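Local coordinates for protein luciferase-like monooxygenase (Streptomyces bottropensis, PDB 7BIP) that probably acts as a luciferase-like monooxygenase in the biosynthesis of rishirilide, a tricyclic aromatic polyketide, at residues R202-R213 / R313-I321. Residues are numbered along the deposited sequence; the frame is centred on the assembly and turned at random.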
ATOM      1  N   ARG A 202     -13.471 -31.617 -10.883  1.00 35.61           N
ATOM      2  CA  ARG A 202     -12.154 -31.933 -11.431  1.00 35.31           C
ATOM      3  C   ARG A 202     -12.137 -31.837 -12.953  1.00 33.88           C
ATOM      4  O   ARG A 202     -11.258 -31.199 -13.543  1.00 29.46           O
ATOM      5  CB  ARG A 202     -11.744 -33.334 -10.977  1.00 48.01           C
ATOM      6  CG  ARG A 202     -10.389 -33.784 -11.469  1.00 52.88           C
ATOM      7  CD  ARG A 202     -10.439 -35.226 -11.941  1.00 51.47           C
ATOM      8  NE  ARG A 202     -10.452 -36.160 -10.820  1.00 60.33           N
ATOM      9  CZ  ARG A 202     -11.126 -37.304 -10.796  1.00 65.50           C
ATOM     10  NH1 ARG A 202     -11.844 -37.679 -11.848  1.00 67.59           N
ATOM     11  NH2 ARG A 202     -11.073 -38.085  -9.724  1.00 69.75           N
ATOM     12  N   GLU A 203     -13.113 -32.469 -13.607  1.00 31.05           N
ATOM     13  CA  GLU A 203     -13.135 -32.488 -15.064  1.00 33.27           C
ATOM     14  C   GLU A 203     -13.361 -31.099 -15.643  1.00 30.32           C
ATOM     15  O   GLU A 203     -12.929 -30.823 -16.768  1.00 33.72           O
ATOM     16  CB  GLU A 203     -14.208 -33.459 -15.556  1.00 40.99           C
ATOM     17  CG  GLU A 203     -14.135 -34.830 -14.897  1.00 57.19           C
ATOM     18  CD  GLU A 203     -14.871 -34.887 -13.566  1.00 67.24           C
ATOM     19  OE1 GLU A 203     -15.013 -35.997 -13.011  1.00 71.30           O
ATOM     20  OE2 GLU A 203     -15.308 -33.821 -13.076  1.00 68.44           O
ATOM     21  N   GLN A 204     -14.017 -30.207 -14.897  1.00 40.06           N
ATOM     22  CA  GLN A 204     -14.212 -28.845 -15.388  1.00 37.34           C
ATOM     23  C   GLN A 204     -12.907 -28.058 -15.364  1.00 34.15           C
ATOM     24  O   GLN A 204     -12.590 -27.339 -16.317  1.00 35.43           O
ATOM     25  CB  GLN A 204     -15.286 -28.128 -14.571  1.00 42.09           C
ATOM     26  CG  GLN A 204     -15.738 -26.825 -15.212  1.00 54.09           C
ATOM     27  CD  GLN A 204     -16.137 -25.773 -14.198  1.00 64.45           C
ATOM     28  OE1 GLN A 204     -16.490 -26.088 -13.063  1.00 71.57           O
ATOM     29  NE2 GLN A 204     -16.071 -24.509 -14.602  1.00 66.05           N
ATOM     30  N   VAL A 205     -12.137 -28.179 -14.278  1.00 27.25           N
ATOM     31  CA  VAL A 205     -10.839 -27.514 -14.220  1.00 28.72           C
ATOM     32  C   VAL A 205      -9.925 -28.045 -15.318  1.00 26.77           C
ATOM     33  O   VAL A 205      -9.170 -27.289 -15.942  1.00 28.40           O
ATOM     34  CB  VAL A 205     -10.213 -27.686 -12.821  1.00 26.00           C
ATOM     35  CG1 VAL A 205      -8.814 -27.075 -12.782  1.00 26.32           C
ATOM     36  CG2 VAL A 205     -11.100 -27.039 -11.767  1.00 26.16           C
ATOM     37  N   GLN A 206      -9.992 -29.351 -15.583  1.00 25.28           N
ATOM     38  CA  GLN A 206      -9.163 -29.943 -16.629  1.00 26.63           C
ATOM     39  C   GLN A 206      -9.507 -29.375 -17.997  1.00 30.36           C
ATOM     40  O   GLN A 206      -8.613 -29.105 -18.807  1.00 32.13           O
ATOM     41  CB  GLN A 206      -9.325 -31.462 -16.638  1.00 27.40           C
ATOM     42  CG  GLN A 206      -8.565 -32.164 -15.536  1.00 32.82           C
ATOM     43  CD  GLN A 206      -8.749 -33.660 -15.578  1.00 34.95           C
ATOM     44  OE1 GLN A 206      -9.873 -34.153 -15.654  1.00 36.03           O
ATOM     45  NE2 GLN A 206      -7.643 -34.395 -15.546  1.00 36.28           N
ATOM     46  N   LYS A 207     -10.798 -29.206 -18.281  1.00 32.94           N
ATOM     47  CA  LYS A 207     -11.180 -28.716 -19.601  1.00 35.72           C
ATOM     48  C   LYS A 207     -10.838 -27.240 -19.752  1.00 29.10           C
ATOM     49  O   LYS A 207     -10.461 -26.793 -20.841  1.00 30.72           O
ATOM     50  CB  LYS A 207     -12.664 -28.968 -19.856  1.00 43.47           C
ATOM     51  CG  LYS A 207     -12.988 -30.426 -20.196  1.00 55.05           C
ATOM     52  CD  LYS A 207     -12.012 -31.002 -21.229  1.00 61.91           C
ATOM     53  CE  LYS A 207     -11.271 -32.223 -20.685  1.00 62.01           C
ATOM     54  NZ  LYS A 207     -10.087 -32.584 -21.518  1.00 63.40           N
ATOM     55  N   THR A 208     -10.947 -26.469 -18.666  1.00 33.90           N
ATOM     56  CA  THR A 208     -10.475 -25.089 -18.689  1.00 31.60           C
ATOM     57  C   THR A 208      -8.978 -25.032 -18.961  1.00 28.06           C
ATOM     58  O   THR A 208      -8.512 -24.205 -19.750  1.00 25.80           O
ATOM     59  CB  THR A 208     -10.802 -24.399 -17.363  1.00 31.69           C
ATOM     60  OG1 THR A 208     -12.217 -24.400 -17.158  1.00 34.78           O
ATOM     61  CG2 THR A 208     -10.308 -22.965 -17.370  1.00 29.65           C
ATOM     62  N   LEU A 209      -8.205 -25.912 -18.318  1.00 27.00           N
ATOM     63  CA  LEU A 209      -6.767 -25.942 -18.573  1.00 23.13           C
ATOM     64  C   LEU A 209      -6.476 -26.330 -20.015  1.00 31.53           C
ATOM     65  O   LEU A 209      -5.564 -25.779 -20.644  1.00 31.25           O
ATOM     66  CB  LEU A 209      -6.083 -26.910 -17.605  1.00 24.69           C
ATOM     67  CG  LEU A 209      -5.902 -26.351 -16.185  1.00 24.36           C
ATOM     68  CD1 LEU A 209      -5.646 -27.473 -15.180  1.00 27.55           C
ATOM     69  CD2 LEU A 209      -4.767 -25.354 -16.162  1.00 28.89           C
ATOM     70  N   SER A 210      -7.243 -27.281 -20.553  1.00 26.98           N
ATOM     71  CA  SER A 210      -7.055 -27.686 -21.943  1.00 32.76           C
ATOM     72  C   SER A 210      -7.357 -26.535 -22.894  1.00 34.17           C
ATOM     73  O   SER A 210      -6.590 -26.268 -23.826  1.00 38.55           O
ATOM     74  CB  SER A 210      -7.933 -28.895 -22.259  1.00 40.16           C
ATOM     75  OG  SER A 210      -7.615 -29.420 -23.537  1.00 52.21           O
ATOM     76  N   LEU A 211      -8.475 -25.836 -22.673  1.00 32.59           N
ATOM     77  CA  LEU A 211      -8.786 -24.666 -23.489  1.00 34.02           C
ATOM     78  C   LEU A 211      -7.710 -23.596 -23.358  1.00 33.79           C
ATOM     79  O   LEU A 211      -7.344 -22.950 -24.346  1.00 33.71           O
ATOM     80  CB  LEU A 211     -10.145 -24.092 -23.100  1.00 36.95           C
ATOM     81  CG  LEU A 211     -11.354 -25.016 -23.226  1.00 45.69           C
ATOM     82  CD1 LEU A 211     -12.592 -24.318 -22.699  1.00 50.10           C
ATOM     83  CD2 LEU A 211     -11.547 -25.459 -24.667  1.00 45.11           C
ATOM     84  N   TYR A 212      -7.200 -23.388 -22.139  1.00 28.26           N
ATOM     85  CA  TYR A 212      -6.161 -22.386 -21.934  1.00 24.25           C
ATOM     86  C   TYR A 212      -4.884 -22.776 -22.664  1.00 25.50           C
ATOM     87  O   TYR A 212      -4.312 -21.970 -23.407  1.00 29.93           O
ATOM     88  CB  TYR A 212      -5.901 -22.199 -20.435  1.00 21.12           C
ATOM     89  CG  TYR A 212      -4.732 -21.298 -20.119  1.00 21.77           C
ATOM     90  CD1 TYR A 212      -4.838 -19.916 -20.270  1.00 22.14           C
ATOM     91  CD2 TYR A 212      -3.518 -21.821 -19.671  1.00 22.04           C
ATOM     92  CE1 TYR A 212      -3.773 -19.088 -19.981  1.00 22.55           C
ATOM     93  CE2 TYR A 212      -2.445 -21.002 -19.393  1.00 20.34           C
ATOM     94  CZ  TYR A 212      -2.580 -19.631 -19.540  1.00 23.04           C
ATOM     95  OH  TYR A 212      -1.520 -18.804 -19.264  1.00 23.16           O
ATOM     96  N   ARG A 213      -4.426 -24.016 -22.473  1.00 23.99           N
ATOM     97  CA  ARG A 213      -3.193 -24.447 -23.122  1.00 27.53           C
ATOM     98  C   ARG A 213      -3.336 -24.447 -24.640  1.00 33.22           C
ATOM     99  O   ARG A 213      -2.390 -24.101 -25.358  1.00 35.03           O
ATOM    100  CB  ARG A 213      -2.788 -25.827 -22.599  1.00 26.37           C
ATOM    101  CG  ARG A 213      -2.171 -25.795 -21.198  1.00 26.32           C
ATOM    102  CD  ARG A 213      -2.210 -27.151 -20.490  1.00 31.41           C
ATOM    103  NE  ARG A 213      -1.416 -27.147 -19.261  1.00 34.04           N
ATOM    104  CZ  ARG A 213      -1.745 -27.797 -18.147  1.00 32.07           C
ATOM    105  NH1 ARG A 213      -2.864 -28.513 -18.095  1.00 31.27           N
ATOM    106  NH2 ARG A 213      -0.960 -27.728 -17.078  1.00 32.88           N
ATOM    107  N   ARG A 313      -1.509 -33.316  -9.427  1.00 19.04           N
ATOM    108  CA  ARG A 313      -0.528 -33.180 -10.498  1.00 18.52           C
ATOM    109  C   ARG A 313      -0.872 -34.091 -11.671  1.00 22.69           C
ATOM    110  O   ARG A 313      -0.712 -33.708 -12.835  1.00 20.67           O
ATOM    111  CB  ARG A 313       0.870 -33.482  -9.949  1.00 22.12           C
ATOM    112  CG  ARG A 313       2.026 -33.134 -10.879  1.00 25.41           C
ATOM    113  CD  ARG A 313       3.351 -33.566 -10.281  1.00 26.66           C
ATOM    114  NE  ARG A 313       4.470 -33.212 -11.146  1.00 34.73           N
ATOM    115  CZ  ARG A 313       5.059 -34.057 -11.987  1.00 53.12           C
ATOM    116  NH1 ARG A 313       4.632 -35.311 -12.082  1.00 56.78           N
ATOM    117  NH2 ARG A 313       6.070 -33.648 -12.743  1.00 56.20           N
ATOM    118  N   GLY A 314      -1.364 -35.296 -11.383  1.00 17.86           N
ATOM    119  CA  GLY A 314      -1.780 -36.191 -12.453  1.00 24.42           C
ATOM    120  C   GLY A 314      -2.948 -35.656 -13.260  1.00 29.29           C
ATOM    121  O   GLY A 314      -3.022 -35.881 -14.471  1.00 29.77           O
ATOM    122  N   TRP A 315      -3.869 -34.934 -12.610  1.00 21.32           N
ATOM    123  CA  TRP A 315      -5.009 -34.382 -13.336  1.00 20.64           C
ATOM    124  C   TRP A 315      -4.643 -33.126 -14.116  1.00 22.31           C
ATOM    125  O   TRP A 315      -5.103 -32.940 -15.248  1.00 24.58           O
ATOM    126  CB  TRP A 315      -6.150 -34.031 -12.379  1.00 20.66           C
ATOM    127  CG  TRP A 315      -6.672 -35.159 -11.571  1.00 23.85           C
ATOM    128  CD1 TRP A 315      -6.660 -36.485 -11.893  1.00 26.86           C
ATOM    129  CD2 TRP A 315      -7.299 -35.060 -10.287  1.00 27.15           C
ATOM    130  NE1 TRP A 315      -7.238 -37.220 -10.884  1.00 33.57           N
ATOM    131  CE2 TRP A 315      -7.636 -36.368  -9.885  1.00 30.59           C
ATOM    132  CE3 TRP A 315      -7.600 -33.991  -9.434  1.00 25.02           C
ATOM    133  CZ2 TRP A 315      -8.268 -36.636  -8.667  1.00 30.92           C
ATOM    134  CZ3 TRP A 315      -8.231 -34.255  -8.229  1.00 25.13           C
ATOM    135  CH2 TRP A 315      -8.556 -35.568  -7.855  1.00 27.41           C
ATOM    136  N   PHE A 316      -3.859 -32.237 -13.514  1.00 24.10           N
ATOM    137  CA  PHE A 316      -3.709 -30.883 -14.020  1.00 19.89           C
ATOM    138  C   PHE A 316      -2.350 -30.592 -14.626  1.00 20.23           C
ATOM    139  O   PHE A 316      -2.214 -29.584 -15.324  1.00 25.10           O
ATOM    140  CB  PHE A 316      -3.958 -29.862 -12.897  1.00 21.67           C
ATOM    141  CG  PHE A 316      -5.319 -29.963 -12.265  1.00 20.90           C
ATOM    142  CD1 PHE A 316      -6.401 -30.472 -12.972  1.00 19.99           C
ATOM    143  CD2 PHE A 316      -5.519 -29.532 -10.955  1.00 18.87           C
ATOM    144  CE1 PHE A 316      -7.653 -30.565 -12.379  1.00 21.14           C
ATOM    145  CE2 PHE A 316      -6.759 -29.624 -10.363  1.00 18.27           C
ATOM    146  CZ  PHE A 316      -7.830 -30.126 -11.069  1.00 19.81           C
ATOM    147  N   GLY A 317      -1.349 -31.425 -14.380  1.00 21.59           N
ATOM    148  CA  GLY A 317      -0.001 -31.085 -14.773  1.00 20.75           C
ATOM    149  C   GLY A 317       0.687 -30.274 -13.694  1.00 21.75           C
ATOM    150  O   GLY A 317       0.204 -30.143 -12.565  1.00 21.73           O
ATOM    151  N   ASP A 318       1.839 -29.715 -14.051  1.00 21.77           N
ATOM    152  CA  ASP A 318       2.604 -28.909 -13.103  1.00 19.69           C
ATOM    153  C   ASP A 318       2.098 -27.471 -13.080  1.00 23.62           C
ATOM    154  O   ASP A 318       1.911 -26.855 -14.133  1.00 23.67           O
ATOM    155  CB  ASP A 318       4.084 -28.942 -13.467  1.00 22.91           C
ATOM    156  CG  ASP A 318       4.763 -30.195 -12.989  1.00 29.86           C
ATOM    157  OD1 ASP A 318       4.764 -30.434 -11.766  1.00 26.94           O
ATOM    158  OD2 ASP A 318       5.281 -30.950 -13.837  1.00 31.56           O
ATOM    159  N   PHE A 319       1.879 -26.929 -11.885  1.00 17.96           N
ATOM    160  CA  PHE A 319       1.404 -25.550 -11.754  1.00 18.01           C
ATOM    161  C   PHE A 319       1.785 -25.046 -10.363  1.00 16.68           C
ATOM    162  O   PHE A 319       2.534 -25.704  -9.632  1.00 18.60           O
ATOM    163  CB  PHE A 319      -0.104 -25.457 -12.041  1.00 19.52           C
ATOM    164  CG  PHE A 319      -0.974 -26.179 -11.035  1.00 19.38           C
ATOM    165  CD1 PHE A 319      -1.614 -25.475 -10.025  1.00 19.26           C
ATOM    166  CD2 PHE A 319      -1.162 -27.551 -11.110  1.00 18.62           C
ATOM    167  CE1 PHE A 319      -2.411 -26.128  -9.099  1.00 15.43           C
ATOM    168  CE2 PHE A 319      -1.964 -28.210 -10.185  1.00 17.90           C
ATOM    169  CZ  PHE A 319      -2.592 -27.491  -9.175  1.00 15.90           C
ATOM    170  N   THR A 320       1.300 -23.855 -10.018  1.00 13.72           N
ATOM    171  CA  THR A 320       1.632 -23.177  -8.769  1.00 13.54           C
ATOM    172  C   THR A 320       0.442 -23.246  -7.816  1.00 16.88           C
ATOM    173  O   THR A 320      -0.644 -22.750  -8.139  1.00 16.10           O
ATOM    174  CB  THR A 320       2.022 -21.727  -9.047  1.00 14.68           C
ATOM    175  OG1 THR A 320       3.169 -21.704  -9.913  1.00 17.08           O
ATOM    176  CG2 THR A 320       2.347 -21.005  -7.752  1.00 14.62           C
ATOM    177  N   ILE A 321       0.647 -23.857  -6.646  1.00 13.67           N
ATOM    178  CA  ILE A 321      -0.390 -23.960  -5.621  1.00 12.99           C
ATOM    179  C   ILE A 321      -0.090 -22.946  -4.527  1.00 12.16           C
ATOM    180  O   ILE A 321       1.060 -22.834  -4.083  1.00 15.06           O
ATOM    181  CB  ILE A 321      -0.458 -25.377  -5.026  1.00 14.36           C
ATOM    182  CG1 ILE A 321      -1.177 -26.334  -5.984  1.00 15.05           C
ATOM    183  CG2 ILE A 321      -1.164 -25.349  -3.653  1.00 13.55           C
ATOM    184  CD1 ILE A 321      -1.197 -27.803  -5.538  1.00 15.38           C
TER
HETATM  185  O   HOH W   1       2.113 -26.695 -16.730  1.00 38.48           O
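Trp315, in the last turn of helix 302-316, lays one face of its indole against the side chain of Arg202. CD of Arg202 sits over the five-membered ring, 3.6 Å from its centroid, and NE lies above the same face, displaced toward the rim. CZ, 4.2 Å from the centroid of the six-membered ring, makes an off-centre cation-pi contact, with the guanidinium plane tipped 54° from the indole. The chain of Arg202, with CG anti to the backbone N (chi1 -180°), runs toward the indole and then bends at chi2 and chi3 to cross it. The carbonyl of Trp315 takes a nearly straight bond from Gln206, NE2 to O 2.9 Å at 174°; an alanine in place of Trp315 would keep this backbone acceptor but would probably leave Arg202 without its aromatic surface and free to swing. Next, Phe316 turns its ring into the flank of helix 202-218: Val205 CG1 covers one face, 3.6 Å from Phe316 CZ, Gln206 CG meets the edge, and Leu209 CD1 comes to 3.7 Å from Phe316 CB. Met230 and Tyr232 of strand 228-236 also touch the Phe316 side chain. Both terminal nitrogens of Arg213 donate to Phe316 O, NH2 at 2.8 Å in the carbonyl plane and NH1 at 3.0 Å from above it. Gly317 then leaves the helix with positive phi, where a CB would be pressed against the carbonyl O of Phe316 and would also crowd the Arg213 guanidinium. Beyond it, one water joins Arg213 NH2 to Asp318 O as the chain enters strand 320-324. Two neighbouring helices of the TIM barrel thus meet through a buried phenylalanine, while polar side chains bind carbonyls at the helix C-terminus, whose partial negative charge the arginine would be expected to offset.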